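Local coordinates for flagellar brake protein YcgR (Klebsiella pneumoniae, PDB 5KEC) that binds the second messenger cyclic di-GMP and, as the MrkH regulator, probably activates transcription of type 3 fimbriae genes linked to biofilm formation, at residues Ala81-Asp86 with Arg95-Leu100; His52-Arg57 with Asp86-Asp91; His121-Arg126 with Ala173-Ile178; Met150-Asn155 with Glu200-Ile205. One frame throughout, in Å; residues are numbered along the deposited sequence.

Interaction 1 of 4, residues Ala81-Asp86 with Arg95-Leu100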
loop_
_atom_site.group_PDB
_atom_site.type_symbol
_atom_site.label_atom_id
_atom_site.label_comp_id
_atom_site.label_asym_id
_atom_site.label_seq_id
_atom_site.Cartn_x
_atom_site.Cartn_y
_atom_site.Cartn_z
ATOM N N ALA B 81 11.673 -3.555 4.770
ATOM C CA ALA B 81 11.832 -2.336 5.540
ATOM C C ALA B 81 13.181 -1.695 5.243
ATOM O O ALA B 81 14.172 -2.382 4.988
ATOM C CB ALA B 81 11.694 -2.629 7.035
ATOM N N LEU B 82 13.201 -0.370 5.282
ATOM C CA LEU B 82 14.411 0.403 5.060
ATOM C C LEU B 82 15.281 0.321 6.305
ATOM O O LEU B 82 14.790 0.491 7.422
ATOM C CB LEU B 82 14.029 1.853 4.759
ATOM C CG LEU B 82 15.050 2.875 4.266
ATOM C CD1 LEU B 82 14.304 4.089 3.739
ATOM C CD2 LEU B 82 16.020 3.278 5.364
ATOM N N THR B 83 16.567 0.050 6.116
ATOM C CA THR B 83 17.492 -0.057 7.239
ATOM C C THR B 83 18.463 1.122 7.285
ATOM O O THR B 83 18.772 1.639 8.359
ATOM C CB THR B 83 18.302 -1.366 7.185
ATOM O OG1 THR B 83 19.144 -1.363 6.027
ATOM C CG2 THR B 83 17.370 -2.568 7.133
ATOM N N LYS B 84 18.939 1.541 6.116
ATOM C CA LYS B 84 19.915 2.621 6.020
ATOM C C LYS B 84 19.576 3.541 4.858
ATOM O O LYS B 84 18.884 3.141 3.919
ATOM C CB LYS B 84 21.320 2.057 5.797
ATOM C CG LYS B 84 21.710 0.929 6.731
ATOM C CD LYS B 84 22.912 0.166 6.190
ATOM C CE LYS B 84 23.224 -1.051 7.046
ATOM N NZ LYS B 84 24.256 -1.913 6.412
ATOM N N HIS B 85 20.071 4.771 4.912
ATOM C CA HIS B 85 19.945 5.674 3.774
ATOM C C HIS B 85 20.918 6.836 3.882
ATOM O O HIS B 85 21.139 7.376 4.965
ATOM C CB HIS B 85 18.510 6.191 3.629
ATOM C CG HIS B 85 18.216 7.411 4.448
ATOM N ND1 HIS B 85 17.384 7.386 5.548
ATOM C CD2 HIS B 85 18.634 8.692 4.321
ATOM C CE1 HIS B 85 17.307 8.599 6.065
ATOM N NE2 HIS B 85 18.056 9.411 5.339
ATOM N N ASP B 86 21.503 7.212 2.753
ATOM C CA ASP B 86 22.399 8.359 2.698
ATOM C C ASP B 86 22.647 8.754 1.252
ATOM O O ASP B 86 21.945 8.304 0.352
ATOM C CB ASP B 86 23.722 8.062 3.411
ATOM C CG ASP B 86 24.369 6.780 2.929
ATOM O OD1 ASP B 86 25.002 6.800 1.850
ATOM O OD2 ASP B 86 24.253 5.756 3.638
ATOM N N ARG B 95 21.134 6.615 -1.604
ATOM C CA ARG B 95 21.279 5.171 -1.572
ATOM C C ARG B 95 20.471 4.624 -0.405
ATOM O O ARG B 95 20.759 4.925 0.754
ATOM C CB ARG B 95 22.752 4.786 -1.426
ATOM C CG ARG B 95 23.002 3.289 -1.387
ATOM C CD ARG B 95 24.494 2.969 -1.402
ATOM N NE ARG B 95 25.143 3.229 -0.119
ATOM C CZ ARG B 95 25.814 4.340 0.174
ATOM N NH1 ARG B 95 25.931 5.308 -0.727
ATOM N NH2 ARG B 95 26.371 4.482 1.371
ATOM N N TYR B 96 19.443 3.844 -0.720
ATOM C CA TYR B 96 18.617 3.193 0.289
ATOM C C TYR B 96 19.033 1.742 0.471
ATOM O O TYR B 96 19.224 1.016 -0.506
ATOM C CB TYR B 96 17.147 3.215 -0.128
ATOM C CG TYR B 96 16.504 4.579 -0.116
ATOM C CD1 TYR B 96 16.422 5.340 -1.274
ATOM C CD2 TYR B 96 15.964 5.103 1.052
ATOM C CE1 TYR B 96 15.823 6.579 -1.268
ATOM C CE2 TYR B 96 15.364 6.346 1.067
ATOM C CZ TYR B 96 15.298 7.079 -0.099
ATOM O OH TYR B 96 14.703 8.314 -0.093
ATOM N N ALA B 97 19.159 1.315 1.721
ATOM C CA ALA B 97 19.393 -0.091 2.009
ATOM C C ALA B 97 18.156 -0.689 2.670
ATOM O O ALA B 97 17.645 -0.155 3.654
ATOM C CB ALA B 97 20.616 -0.265 2.893
ATOM N N PHE B 98 17.667 -1.788 2.108
ATOM C CA PHE B 98 16.503 -2.482 2.637
ATOM C C PHE B 98 16.933 -3.866 3.099
ATOM O O PHE B 98 17.826 -4.468 2.511
ATOM C CB PHE B 98 15.422 -2.619 1.555
ATOM C CG PHE B 98 14.772 -1.319 1.161
ATOM C CD1 PHE B 98 13.621 -0.884 1.802
ATOM C CD2 PHE B 98 15.294 -0.548 0.136
ATOM C CE1 PHE B 98 13.017 0.304 1.442
ATOM C CE2 PHE B 98 14.701 0.640 -0.227
ATOM C CZ PHE B 98 13.557 1.069 0.426
ATOM N N SER B 99 16.315 -4.372 4.158
ATOM C CA SER B 99 16.577 -5.742 4.574
ATOM C C SER B 99 16.045 -6.683 3.508
ATOM O O SER B 99 14.991 -6.432 2.930
ATOM C CB SER B 99 15.908 -6.048 5.914
ATOM O OG SER B 99 16.682 -5.558 6.994
ATOM N N LEU B 100 16.772 -7.760 3.237
ATOM C CA LEU B 100 16.276 -8.750 2.295
ATOM C C LEU B 100 14.951 -9.276 2.810
ATOM O O LEU B 100 14.784 -9.476 4.012
ATOM C CB LEU B 100 17.275 -9.893 2.114
ATOM C CG LEU B 100 18.430 -9.650 1.135
ATOM C CD1 LEU B 100 19.413 -10.807 1.179
ATOM C CD2 LEU B 100 17.911 -9.438 -0.290
HETATM O O HOH W 1 23.447 2.834 2.713
#
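The Tyr96 ring receives Leu82 at its edge, with CD1 of Leu82 3.3 Å from CD2 of Tyr96 and near the ring plane, while CB of His85 approaches obliquely. CD1 of Phe98 lies obliquely against the Ala81-Leu82 peptide, 3.5 Å from N of Leu82. On the other face of the ladder, one face of the Arg95 guanidinium carries Asp86: OD1 of Asp86 lies 2.7 Å from NH2 of Arg95, a salt bridge with the two planes 64° apart. The Arg95 chain is bent at chi3 (75°), and its guanidinium comes alongside the carboxylate, the two side chains pointing the same way.

Between the non-hydrogen-bonded pairs Leu82-Phe98 and His85-Tyr96, the antiparallel strands hold a classic beta bulge, since Thr83 and Lys84 both oppose Ala97. The evidence is the forked acceptor O of Ala97, 2.7 Å from N of Thr83 and 3.3 Å from N of Lys84.

Strands 74-87 and 94-99 form a beta hairpin, and strand 50-55 flanks 94-99 through backbone bonds from Tyr96 and Phe98; Leu100 reaches helix 13-25.

Interaction 2 of 4, residues His52-Arg57 with Asp86-Asp91; sequences HIQTHR and DNSGVD
This surface contact belongs to the loop side of the N-terminal YcgR-like beta domain, where the end of strand 50-55 meets the turn leaving strand 74-87. It is not a strand ladder: the closest CA atoms, those of Gln54 and Ser88, are 7.6 Å apart, and the touching parts run 48° from one another. Strand 94-99 lies between the two strands in the sheet, and the side chains reach across beyond it.

Its polar element is the imidazole of His56, whose NE2 donates to O of Asp91 at 2.9 Å. The N-H...O angle of 162° makes the bond fairly straight, and O of Asp91 sits at the ring edge, near the ring plane. Seen from the acceptor, however, the donor stands above the carbonyl plane. CG of His56 is anti to its own carbonyl carbon (chi1 -78°), a turn that brings the ring to the loop.

On the strand side an ST turn shapes the exit: N of Arg57 donates to OG1 of Thr55 at 3.1 Å. Gln54 extends its amide toward the start of the loop, and OG of Ser88 also has a weak hydrogen bond with NH1 of Arg95.

The amide contact is loose: NE2 of Gln54 comes within 3.7 Å of OG of Ser88, and OE1 of Gln54 within 4.0 Å of CG2 of Val90.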
loop_
_atom_site.group_PDB
_atom_site.type_symbol
_atom_site.label_atom_id
_atom_site.label_comp_id
_atom_site.label_asym_id
_atom_site.label_seq_id
_atom_site.Cartn_x
_atom_site.Cartn_y
_atom_site.Cartn_z
ATOM N N HIS B 52 20.143 -2.866 -2.159
ATOM C CA HIS B 52 20.134 -1.416 -2.303
ATOM C C HIS B 52 19.397 -0.969 -3.542
ATOM O O HIS B 52 19.378 -1.665 -4.550
ATOM C CB HIS B 52 21.558 -0.877 -2.383
ATOM C CG HIS B 52 22.347 -1.080 -1.135
ATOM N ND1 HIS B 52 23.554 -0.453 -0.909
ATOM C CD2 HIS B 52 22.104 -1.839 -0.042
ATOM C CE1 HIS B 52 24.021 -0.822 0.271
ATOM N NE2 HIS B 52 23.161 -1.663 0.818
ATOM N N ILE B 53 18.799 0.212 -3.455
ATOM C CA ILE B 53 18.331 0.924 -4.629
ATOM C C ILE B 53 18.723 2.384 -4.453
ATOM O O ILE B 53 19.026 2.820 -3.342
ATOM C CB ILE B 53 16.812 0.786 -4.815
ATOM C CG1 ILE B 53 16.071 1.302 -3.585
ATOM C CG2 ILE B 53 16.431 -0.670 -5.112
ATOM C CD1 ILE B 53 15.603 2.732 -3.720
ATOM N N GLN B 54 18.729 3.134 -5.551
ATOM C CA GLN B 54 19.100 4.540 -5.513
ATOM C C GLN B 54 18.045 5.369 -6.208
ATOM O O GLN B 54 17.545 4.996 -7.274
ATOM C CB GLN B 54 20.469 4.757 -6.171
ATOM C CG GLN B 54 21.627 4.067 -5.441
ATOM C CD GLN B 54 22.896 4.018 -6.278
ATOM O OE1 GLN B 54 23.077 4.821 -7.189
ATOM N NE2 GLN B 54 23.769 3.060 -5.985
ATOM N N THR B 55 17.703 6.498 -5.601
ATOM C CA THR B 55 16.673 7.368 -6.136
ATOM C C THR B 55 16.716 8.718 -5.436
ATOM O O THR B 55 17.136 8.815 -4.288
ATOM C CB THR B 55 15.276 6.747 -5.950
ATOM O OG1 THR B 55 14.274 7.671 -6.388
ATOM C CG2 THR B 55 15.036 6.413 -4.489
ATOM N N HIS B 56 16.290 9.765 -6.130
ATOM C CA HIS B 56 16.231 11.085 -5.515
ATOM C C HIS B 56 14.980 11.250 -4.656
ATOM O O HIS B 56 14.897 12.168 -3.844
ATOM C CB HIS B 56 16.313 12.189 -6.576
ATOM C CG HIS B 56 17.700 12.432 -7.088
ATOM N ND1 HIS B 56 18.235 11.738 -8.152
ATOM C CD2 HIS B 56 18.666 13.288 -6.675
ATOM C CE1 HIS B 56 19.466 12.159 -8.376
ATOM N NE2 HIS B 56 19.752 13.100 -7.492
ATOM N N ARG B 57 14.013 10.353 -4.830
ATOM C CA ARG B 57 12.747 10.446 -4.108
ATOM C C ARG B 57 12.906 10.129 -2.619
ATOM O O ARG B 57 13.797 9.375 -2.220
ATOM C CB ARG B 57 11.708 9.505 -4.721
ATOM C CG ARG B 57 11.826 9.336 -6.224
ATOM C CD ARG B 57 11.398 10.580 -6.976
ATOM N NE ARG B 57 9.961 10.809 -6.873
ATOM C CZ ARG B 57 9.247 11.471 -7.777
ATOM N NH1 ARG B 57 9.833 11.964 -8.860
ATOM N NH2 ARG B 57 7.943 11.634 -7.601
ATOM N N ASP B 86 21.503 7.212 2.753
ATOM C CA ASP B 86 22.399 8.359 2.698
ATOM C C ASP B 86 22.647 8.754 1.252
ATOM O O ASP B 86 21.945 8.304 0.352
ATOM C CB ASP B 86 23.722 8.062 3.411
ATOM C CG ASP B 86 24.369 6.780 2.929
ATOM O OD1 ASP B 86 25.002 6.800 1.850
ATOM O OD2 ASP B 86 24.253 5.756 3.638
ATOM N N ASN B 87 23.646 9.595 1.026
ATOM C CA ASN B 87 23.924 10.064 -0.321
ATOM C C ASN B 87 24.962 9.222 -1.041
ATOM O O ASN B 87 26.095 9.100 -0.588
ATOM C CB ASN B 87 24.331 11.533 -0.297
ATOM C CG ASN B 87 23.199 12.430 0.139
ATOM O OD1 ASN B 87 23.017 12.688 1.328
ATOM N ND2 ASN B 87 22.413 12.897 -0.826
ATOM N N SER B 88 24.561 8.637 -2.165
ATOM C CA SER B 88 25.453 7.763 -2.911
ATOM C C SER B 88 26.258 8.549 -3.934
ATOM O O SER B 88 26.767 7.978 -4.891
ATOM C CB SER B 88 24.675 6.641 -3.600
ATOM O OG SER B 88 25.539 5.595 -4.010
ATOM N N GLY B 89 26.359 9.860 -3.734
ATOM C CA GLY B 89 27.229 10.697 -4.546
ATOM C C GLY B 89 27.195 10.452 -6.045
ATOM O O GLY B 89 28.228 10.505 -6.714
ATOM N N VAL B 90 26.008 10.176 -6.573
ATOM C CA VAL B 90 25.812 10.091 -8.015
ATOM C C VAL B 90 24.758 11.116 -8.386
ATOM O O VAL B 90 23.562 10.865 -8.223
ATOM C CB VAL B 90 25.330 8.702 -8.460
ATOM C CG1 VAL B 90 25.650 8.481 -9.926
ATOM C CG2 VAL B 90 25.966 7.619 -7.614
ATOM N N ASP B 91 25.199 12.270 -8.876
ATOM C CA ASP B 91 24.294 13.393 -9.062
ATOM C C ASP B 91 23.683 13.647 -7.693
ATOM O O ASP B 91 22.525 14.046 -7.567
ATOM C CB ASP B 91 23.217 13.047 -10.094
ATOM C CG ASP B 91 22.364 14.239 -10.473
ATOM O OD1 ASP B 91 21.194 14.030 -10.857
ATOM O OD2 ASP B 91 22.863 15.383 -10.387
#

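Interaction 3 of 4, residues His121-Arg126 with Ala173-Ile178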
loop_
_atom_site.group_PDB
_atom_site.type_symbol
_atom_site.label_atom_id
_atom_site.label_comp_id
_atom_site.label_asym_id
_atom_site.label_seq_id
_atom_site.Cartn_x
_atom_site.Cartn_y
_atom_site.Cartn_z
ATOM N N HIS B 121 -22.174 -0.036 -1.981
ATOM C CA HIS B 121 -22.575 -0.224 -0.588
ATOM C C HIS B 121 -22.650 1.066 0.236
ATOM O O HIS B 121 -21.986 2.057 -0.067
ATOM C CB HIS B 121 -21.653 -1.236 0.098
ATOM C CG HIS B 121 -21.911 -2.656 -0.300
ATOM N ND1 HIS B 121 -22.771 -3.479 0.396
ATOM C CD2 HIS B 121 -21.423 -3.400 -1.321
ATOM C CE1 HIS B 121 -22.801 -4.669 -0.179
ATOM N NE2 HIS B 121 -21.991 -4.648 -1.222
ATOM N N ASP B 122 -23.473 1.026 1.281
ATOM C CA ASP B 122 -23.663 2.146 2.200
ATOM C C ASP B 122 -22.620 2.101 3.316
ATOM O O ASP B 122 -22.951 1.824 4.461
ATOM C CB ASP B 122 -25.057 2.062 2.826
ATOM C CG ASP B 122 -25.933 3.252 2.483
ATOM O OD1 ASP B 122 -25.550 4.056 1.607
ATOM O OD2 ASP B 122 -27.019 3.373 3.089
ATOM N N PHE B 123 -21.363 2.362 2.979
ATOM C CA PHE B 123 -20.288 2.289 3.959
ATOM C C PHE B 123 -19.914 3.691 4.407
ATOM O O PHE B 123 -19.815 4.599 3.587
ATOM C CB PHE B 123 -19.058 1.597 3.363
ATOM C CG PHE B 123 -19.273 0.144 3.009
ATOM C CD1 PHE B 123 -20.361 -0.560 3.500
ATOM C CD2 PHE B 123 -18.372 -0.515 2.185
ATOM C CE1 PHE B 123 -20.544 -1.900 3.182
ATOM C CE2 PHE B 123 -18.549 -1.851 1.857
ATOM C CZ PHE B 123 -19.635 -2.548 2.358
ATOM N N TYR B 124 -19.704 3.865 5.709
ATOM C CA TYR B 124 -19.345 5.171 6.255
ATOM C C TYR B 124 -18.216 5.006 7.265
ATOM O O TYR B 124 -17.922 3.890 7.704
ATOM C CB TYR B 124 -20.556 5.834 6.930
ATOM C CG TYR B 124 -21.696 6.176 5.994
ATOM C CD1 TYR B 124 -21.770 7.420 5.382
ATOM C CD2 TYR B 124 -22.706 5.252 5.725
ATOM C CE1 TYR B 124 -22.813 7.738 4.522
ATOM C CE2 TYR B 124 -23.752 5.558 4.867
ATOM C CZ TYR B 124 -23.800 6.803 4.268
ATOM O OH TYR B 124 -24.838 7.118 3.417
ATOM N N CYS B 125 -17.573 6.114 7.615
ATOM C CA CYS B 125 -16.582 6.118 8.685
ATOM C C CYS B 125 -16.912 7.235 9.663
ATOM O O CYS B 125 -17.016 8.405 9.273
ATOM C CB CYS B 125 -15.177 6.322 8.130
ATOM S SG CYS B 125 -13.912 6.507 9.406
ATOM N N ARG B 126 -17.084 6.880 10.932
ATOM C CA ARG B 126 -17.446 7.871 11.932
ATOM C C ARG B 126 -16.427 7.842 13.053
ATOM O O ARG B 126 -15.659 6.892 13.175
ATOM C CB ARG B 126 -18.845 7.596 12.495
ATOM C CG ARG B 126 -18.855 6.572 13.618
ATOM C CD ARG B 126 -20.273 6.233 14.048
ATOM N NE ARG B 126 -20.360 4.877 14.584
ATOM C CZ ARG B 126 -20.386 4.582 15.878
ATOM N NH1 ARG B 126 -20.339 5.553 16.780
ATOM N NH2 ARG B 126 -20.464 3.316 16.272
ATOM N N ALA B 173 -22.306 -1.637 6.976
ATOM C CA ALA B 173 -23.622 -2.216 6.726
ATOM C C ALA B 173 -23.684 -3.676 7.167
ATOM O O ALA B 173 -23.461 -3.993 8.345
ATOM C CB ALA B 173 -23.991 -2.087 5.245
ATOM N N GLU B 174 -23.971 -4.564 6.218
ATOM C CA GLU B 174 -24.198 -5.976 6.531
ATOM C C GLU B 174 -22.997 -6.645 7.196
ATOM O O GLU B 174 -23.138 -7.695 7.820
ATOM C CB GLU B 174 -24.577 -6.763 5.269
ATOM C CG GLU B 174 -25.278 -5.951 4.194
ATOM C CD GLU B 174 -24.381 -5.671 3.001
ATOM O OE1 GLU B 174 -24.286 -6.539 2.104
ATOM O OE2 GLU B 174 -23.773 -4.581 2.959
ATOM N N TYR B 175 -21.816 -6.049 7.052
ATOM C CA TYR B 175 -20.593 -6.671 7.554
ATOM C C TYR B 175 -20.263 -6.259 8.976
ATOM O O TYR B 175 -19.289 -6.742 9.550
ATOM C CB TYR B 175 -19.415 -6.373 6.630
ATOM C CG TYR B 175 -19.624 -6.882 5.223
ATOM C CD1 TYR B 175 -19.223 -8.161 4.865
ATOM C CD2 TYR B 175 -20.229 -6.085 4.252
ATOM C CE1 TYR B 175 -19.411 -8.636 3.577
ATOM C CE2 TYR B 175 -20.427 -6.553 2.959
ATOM C CZ TYR B 175 -20.012 -7.829 2.630
ATOM O OH TYR B 175 -20.196 -8.306 1.353
ATOM N N GLY B 176 -21.077 -5.375 9.545
ATOM C CA GLY B 176 -20.872 -4.927 10.910
ATOM C C GLY B 176 -19.992 -3.692 10.999
ATOM O O GLY B 176 -19.943 -2.870 10.080
ATOM N N GLU B 177 -19.294 -3.564 12.117
ATOM C CA GLU B 177 -18.445 -2.408 12.350
ATOM C C GLU B 177 -17.031 -2.839 12.674
ATOM O O GLU B 177 -16.800 -3.920 13.219
ATOM C CB GLU B 177 -19.026 -1.526 13.462
ATOM C CG GLU B 177 -20.373 -0.938 13.096
ATOM C CD GLU B 177 -20.858 0.107 14.073
ATOM O OE1 GLU B 177 -20.591 -0.031 15.284
ATOM O OE2 GLU B 177 -21.514 1.069 13.624
ATOM N N ILE B 178 -16.081 -1.986 12.318
ATOM C CA ILE B 178 -14.681 -2.244 12.592
ATOM C C ILE B 178 -14.013 -0.968 13.076
ATOM O O ILE B 178 -13.930 0.017 12.340
ATOM C CB ILE B 178 -13.940 -2.739 11.338
ATOM C CG1 ILE B 178 -14.602 -3.999 10.782
ATOM C CG2 ILE B 178 -12.464 -3.004 11.659
ATOM C CD1 ILE B 178 -13.921 -4.550 9.548
#
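The two backbones stay well apart, with the CA atoms of Phe123 and Ala173 6.3 Å from each other, and each bends locally: Asp122 centres an inverse gamma turn, while N of Gly176 bonds O of Ala173 across a 3-10 segment at 174-175. Side chains therefore make the contact.

Phe123 provides its apolar part. CB of Ala173 comes to the ring edge, 4.0 Å from CE1 of Phe123, and Tyr175 approaches obliquely, its CD2 4.1 Å from CZ of Phe123. CB of His121, from the same segment, lies over one face of the phenyl ring, offset toward the rim.

In the fold, this is an end of the C-terminal antiparallel sheet, where the entry to strand 124-128 meets the turn between strands 164-171 and 177-193. Helix 214-234 flanks the site, with OH of Tyr175 hydrogen-bonded to Asp226. Asp141, which contacts cyclic di-GMP in a ligand-bound structure of this protein, has its side chain about 9 Å from that of Phe123.

Two weak polar links frame the aromatic patch. The Glu174 chain bends at chi2 (107°), which brings its carboxylate to the imidazole of the poorly ordered His121. ND1 of His121 donates to OE2 of Glu174 over 3.0 Å, bent to 125° at the hydrogen, because the nearly coplanar carboxylate sits in front of CE1 of His121, 3.3 Å from both OE1 and OE2, as much as ND1. At the other end, NH2 of Arg126 meets OE1 of Glu177 at 3.5 Å in a long salt bridge, approached at the guanidinium edge.

Interaction 4 of 4, residues Met150-Asn155 with Glu200-Ile205; sequences MTKTPN and ESYYQI
Lys152 and Glu200 form a salt bridge, with NZ of Lys152 3.0 Å from OE1 of Glu200; the hydrogen bond within it is weak. The same ammonium bonds weakly to O of Ser201 and stands over one face of the Tyr202 ring, 4.0 Å from its centroid and 23° off the normal, a cation-pi contact. Bends at chi3 (69°) and chi4 (55°) of Lys152 fold the chain over the ring. A water bridges O of Lys152 and O of Ser201, donating to both.

The ladder beneath is antiparallel: Thr151 and Tyr203 form a hydrogen-bonded pair, N of Tyr203 reaching O of Thr151 at 2.9 Å. Beyond it, OG1 of Thr151 accepts from N of Thr153 in an ST turn.

CG of Pro154 sits over one face of the Tyr203 ring, offset toward the rim, 3.5 Å from the centroid in a CH-pi contact. On the face of Gln204, which binds cyclic di-GMP in a ligand-bound structure of this protein, SD of Met150 packs on CB of Tyr202 (3.7 Å) and lies obliquely to its ring, 4.9 Å from the centroid, a Met-aromatic contact.

With a carboxylate, a carbonyl and a pi face gathered round one ammonium, the geometry implies that the positive charge of Lys152 is probably stabilised here.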
loop_
_atom_site.group_PDB
_atom_site.type_symbol
_atom_site.label_atom_id
_atom_site.label_comp_id
_atom_site.label_asym_id
_atom_site.label_seq_id
_atom_site.Cartn_x
_atom_site.Cartn_y
_atom_site.Cartn_z
ATOM N N MET B 150 -14.909 10.488 1.894
ATOM C CA MET B 150 -15.387 11.696 1.253
ATOM C C MET B 150 -16.345 12.476 2.140
ATOM O O MET B 150 -17.167 11.900 2.854
ATOM C CB MET B 150 -16.052 11.348 -0.081
ATOM C CG MET B 150 -16.611 12.534 -0.838
ATOM S SD MET B 150 -16.898 12.129 -2.579
ATOM C CE MET B 150 -15.211 11.864 -3.126
ATOM N N THR B 151 -16.221 13.796 2.095
ATOM C CA THR B 151 -17.124 14.674 2.819
ATOM C C THR B 151 -17.115 16.052 2.175
ATOM O O THR B 151 -16.142 16.437 1.526
ATOM C CB THR B 151 -16.721 14.804 4.301
ATOM O OG1 THR B 151 -17.636 15.679 4.961
ATOM C CG2 THR B 151 -15.316 15.376 4.427
ATOM N N LYS B 152 -18.193 16.801 2.357
ATOM C CA LYS B 152 -18.244 18.164 1.844
ATOM C C LYS B 152 -17.797 19.159 2.908
ATOM O O LYS B 152 -17.545 20.330 2.611
ATOM C CB LYS B 152 -19.647 18.491 1.325
ATOM C CG LYS B 152 -20.103 17.546 0.217
ATOM C CD LYS B 152 -21.570 17.741 -0.151
ATOM C CE LYS B 152 -21.793 19.068 -0.845
ATOM N NZ LYS B 152 -20.909 19.217 -2.031
ATOM N N THR B 153 -17.681 18.683 4.145
ATOM C CA THR B 153 -17.322 19.549 5.267
ATOM C C THR B 153 -16.194 18.965 6.113
ATOM O O THR B 153 -16.397 18.612 7.273
ATOM C CB THR B 153 -18.532 19.814 6.179
ATOM O OG1 THR B 153 -19.130 18.567 6.556
ATOM C CG2 THR B 153 -19.569 20.665 5.463
ATOM N N PRO B 154 -14.993 18.862 5.532
ATOM C CA PRO B 154 -13.863 18.320 6.289
ATOM C C PRO B 154 -13.361 19.295 7.354
ATOM O O PRO B 154 -13.481 20.515 7.190
ATOM C CB PRO B 154 -12.789 18.130 5.218
ATOM C CG PRO B 154 -13.112 19.171 4.181
ATOM C CD PRO B 154 -14.621 19.238 4.156
ATOM N N ASN B 155 -12.828 18.751 8.441
ATOM C CA ASN B 155 -12.093 19.541 9.415
ATOM C C ASN B 155 -10.619 19.442 9.038
ATOM O O ASN B 155 -9.895 18.570 9.526
ATOM C CB ASN B 155 -12.323 19.000 10.826
ATOM C CG ASN B 155 -12.006 20.023 11.903
ATOM O OD1 ASN B 155 -11.194 20.929 11.697
ATOM N ND2 ASN B 155 -12.652 19.887 13.056
ATOM N N GLU B 200 -20.495 21.625 -7.224
ATOM C CA GLU B 200 -20.340 20.911 -5.957
ATOM C C GLU B 200 -18.904 20.447 -5.759
ATOM O O GLU B 200 -18.317 19.828 -6.646
ATOM C CB GLU B 200 -21.271 19.696 -5.906
ATOM C CG GLU B 200 -22.741 20.026 -5.710
ATOM C CD GLU B 200 -23.077 20.358 -4.270
ATOM O OE1 GLU B 200 -23.491 19.440 -3.531
ATOM O OE2 GLU B 200 -22.928 21.535 -3.876
ATOM N N SER B 201 -18.341 20.742 -4.594
ATOM C CA SER B 201 -16.996 20.283 -4.271
ATOM C C SER B 201 -17.008 19.218 -3.171
ATOM O O SER B 201 -17.641 19.385 -2.129
ATOM C CB SER B 201 -16.097 21.455 -3.869
ATOM O OG SER B 201 -15.969 22.381 -4.932
ATOM N N TYR B 202 -16.298 18.127 -3.423
ATOM C CA TYR B 202 -16.205 17.026 -2.479
ATOM C C TYR B 202 -14.754 16.833 -2.096
ATOM O O TYR B 202 -13.872 16.869 -2.953
ATOM C CB TYR B 202 -16.758 15.745 -3.099
ATOM C CG TYR B 202 -18.164 15.901 -3.616
ATOM C CD1 TYR B 202 -19.256 15.585 -2.820
ATOM C CD2 TYR B 202 -18.405 16.386 -4.897
ATOM C CE1 TYR B 202 -20.547 15.737 -3.284
ATOM C CE2 TYR B 202 -19.690 16.538 -5.374
ATOM C CZ TYR B 202 -20.759 16.211 -4.564
ATOM O OH TYR B 202 -22.043 16.362 -5.033
ATOM N N TYR B 203 -14.503 16.633 -0.809
ATOM C CA TYR B 203 -13.150 16.373 -0.353
ATOM C C TYR B 203 -12.914 14.874 -0.232
ATOM O O TYR B 203 -13.680 14.164 0.425
ATOM C CB TYR B 203 -12.886 17.073 0.981
ATOM C CG TYR B 203 -12.924 18.575 0.883
ATOM C CD1 TYR B 203 -11.755 19.306 0.747
ATOM C CD2 TYR B 203 -14.129 19.263 0.908
ATOM C CE1 TYR B 203 -11.783 20.684 0.647
ATOM C CE2 TYR B 203 -14.165 20.643 0.811
ATOM C CZ TYR B 203 -12.988 21.345 0.678
ATOM O OH TYR B 203 -13.014 22.718 0.579
ATOM N N GLN B 204 -11.862 14.397 -0.887
ATOM C CA GLN B 204 -11.496 12.994 -0.825
ATOM C C GLN B 204 -10.227 12.833 -0.003
ATOM O O GLN B 204 -9.174 13.361 -0.358
ATOM C CB GLN B 204 -11.299 12.415 -2.226
ATOM C CG GLN B 204 -10.806 10.974 -2.227
ATOM C CD GLN B 204 -10.726 10.381 -3.616
ATOM O OE1 GLN B 204 -11.741 10.013 -4.200
ATOM N NE2 GLN B 204 -9.511 10.285 -4.155
ATOM N N ILE B 205 -10.344 12.122 1.114
ATOM C CA ILE B 205 -9.203 11.860 1.972
ATOM C C ILE B 205 -8.798 10.405 1.834
ATOM O O ILE B 205 -9.571 9.503 2.153
ATOM C CB ILE B 205 -9.506 12.189 3.445
ATOM C CG1 ILE B 205 -9.902 13.661 3.587
ATOM C CG2 ILE B 205 -8.302 11.882 4.314
ATOM C CD1 ILE B 205 -11.388 13.893 3.672
HETATM O O HOH W 2 -17.737 21.235 -0.107
#

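In the fold
Interactions 1 and 2 share Asp86 and strand 74-87 and touch directly, OH of Tyr96 lying 2.5 Å from O of Arg57; the first is a partly buried hairpin ladder, the second a surface contact at its loop end. Interactions 3 and 4 belong to the other sheet, reached through the successive strands 177-193 and 199-210, and do not touch, their nearest atoms being about 7 Å apart. Both are surface contacts, yet interaction 4 has ladder bonds as interaction 1 does, whereas interaction 2 has a single side-chain-to-backbone bond and interaction 3 only weak side-chain links with aromatic packing. Interaction 4 contains a cyclic di-GMP-binding residue, while interactions 1 and 2 lie away from the known sites.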